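Local coordinates for glutamate racemase (Escherichia coli, PDB 2JFN), which belongs to the Asp/Glu/hydantoin racemase family and binds glutamic acid and uridine-5'-diphosphate-N-acetylmuramoyl-L-alanine, at residues L133-R136 and G137-K140. Residues are numbered along the deposited sequence; the frame is centred on the assembly and turned at random.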
loop_
_atom_site.group_PDB
_atom_site.type_symbol
_atom_site.label_atom_id
_atom_site.label_comp_id
_atom_site.label_asym_id
_atom_site.label_seq_id
_atom_site.Cartn_x
_atom_site.Cartn_y
_atom_site.Cartn_z
ATOM N N LEU A 133 -10.144 0.276 -8.436
ATOM C CA LEU A 133 -9.114 -0.595 -8.992
ATOM C C LEU A 133 -8.407 -1.200 -7.795
ATOM O O LEU A 133 -7.868 -0.478 -6.955
ATOM C CB LEU A 133 -8.093 0.192 -9.814
ATOM C CG LEU A 133 -8.438 0.608 -11.235
ATOM C CD1 LEU A 133 -7.231 1.314 -11.833
ATOM C CD2 LEU A 133 -8.800 -0.624 -12.067
ATOM N N ALA A 134 -8.423 -2.521 -7.709
ATOM C CA ALA A 134 -7.775 -3.211 -6.606
ATOM C C ALA A 134 -7.231 -4.520 -7.136
ATOM O O ALA A 134 -7.425 -4.852 -8.304
ATOM C CB ALA A 134 -8.782 -3.478 -5.491
ATOM N N THR A 135 -6.540 -5.270 -6.290
ATOM C CA THR A 135 -6.027 -6.541 -6.748
ATOM C C THR A 135 -7.180 -7.541 -6.710
ATOM O O THR A 135 -8.207 -7.296 -6.068
ATOM C CB THR A 135 -4.844 -7.025 -5.890
ATOM O OG1 THR A 135 -4.258 -8.176 -6.515
ATOM C CG2 THR A 135 -5.295 -7.362 -4.479
ATOM N N ARG A 136 -7.009 -8.660 -7.403
ATOM C CA ARG A 136 -8.048 -9.676 -7.488
ATOM C C ARG A 136 -8.649 -10.084 -6.147
ATOM O O ARG A 136 -9.869 -10.198 -6.022
ATOM C CB ARG A 136 -7.514 -10.913 -8.216
ATOM C CG ARG A 136 -8.589 -11.930 -8.533
ATOM C CD ARG A 136 -9.727 -11.279 -9.309
ATOM N NE ARG A 136 -10.919 -12.118 -9.321
ATOM C CZ ARG A 136 -12.076 -11.766 -9.871
ATOM N NH1 ARG A 136 -12.198 -10.584 -10.460
ATOM N NH2 ARG A 136 -13.110 -12.593 -9.824
ATOM N N GLY A 137 -7.796 -10.294 -5.148
ATOM C CA GLY A 137 -8.278 -10.697 -3.839
ATOM C C GLY A 137 -9.037 -9.645 -3.048
ATOM O O GLY A 137 -9.916 -9.980 -2.254
ATOM N N THR A 138 -8.708 -8.376 -3.263
ATOM C CA THR A 138 -9.355 -7.281 -2.544
ATOM C C THR A 138 -10.800 -7.020 -2.968
ATOM O O THR A 138 -11.609 -6.549 -2.168
ATOM C CB THR A 138 -8.554 -5.975 -2.711
ATOM O OG1 THR A 138 -7.223 -6.170 -2.218
ATOM C CG2 THR A 138 -9.213 -4.836 -1.941
ATOM N N VAL A 139 -11.121 -7.322 -4.223
ATOM C CA VAL A 139 -12.471 -7.102 -4.736
ATOM C C VAL A 139 -13.427 -8.244 -4.393
ATOM O O VAL A 139 -14.609 -8.205 -4.746
ATOM C CB VAL A 139 -12.456 -6.909 -6.275
ATOM C CG1 VAL A 139 -11.703 -5.639 -6.635
ATOM C CG2 VAL A 139 -11.813 -8.110 -6.945
ATOM N N LYS A 140 -12.915 -9.254 -3.698
ATOM C CA LYS A 140 -13.719 -10.412 -3.313
ATOM C C LYS A 140 -13.949 -10.434 -1.802
ATOM O O LYS A 140 -14.644 -11.309 -1.280
ATOM C CB LYS A 140 -13.009 -11.697 -3.754
ATOM C CG LYS A 140 -13.783 -12.985 -3.491
ATOM C CD LYS A 140 -13.067 -14.201 -4.081
ATOM C CE LYS A 140 -11.695 -14.421 -3.452
ATOM N NZ LYS A 140 -11.785 -14.691 -1.990
HETATM O O HOH W 1 -6.024 -4.174 -3.274
HETATM O O HOH W 2 -5.026 -11.016 -6.039
#
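The carbonyl oxygen of T135 receives two weak backbone bonds. T138 N lies 3.0 Å from T135 O but is poorly aligned with it. V139 N reaches T135 O straighter, with an N-H...O angle of 146°, across 3.4 Å. On one flank of this turn, A134 CB makes an apolar contact with V139 CG1 and lies 3.7 Å from T138 CB at the end of the strand. The T135 and T138 side chains cross at about a right angle, methyl CG2 of T135 against OG1 of T138. With V139 CG1 anti to the carbonyl carbon (chi1 -65°), CG2 is left between the backbone N and that carbon, where it comes 3.0 Å from R136 O.

Residues 133-140 carry the chain from strand 129-134, in a parallel four-stranded sheet, into the loop before helix 142-150, a beta-to-alpha connection at the ligand-binding side: the T135 side chain is about 4 Å from a bound glutamic acid.

Two waters bridge within the turn, one from T135 N to T138 OG1, the other from T135 OG1 to G137 N. The first, 2.6 Å from T138 OG1, accepts from T135 N; the second accepts from G137 N at 3.0 Å and also bonds T135 OG1, which stands opposite the backbone N. Farther out, T94 of helix 93-106 touches both threonines, V139 rests on M159, and T138 O bonds T144 OG1.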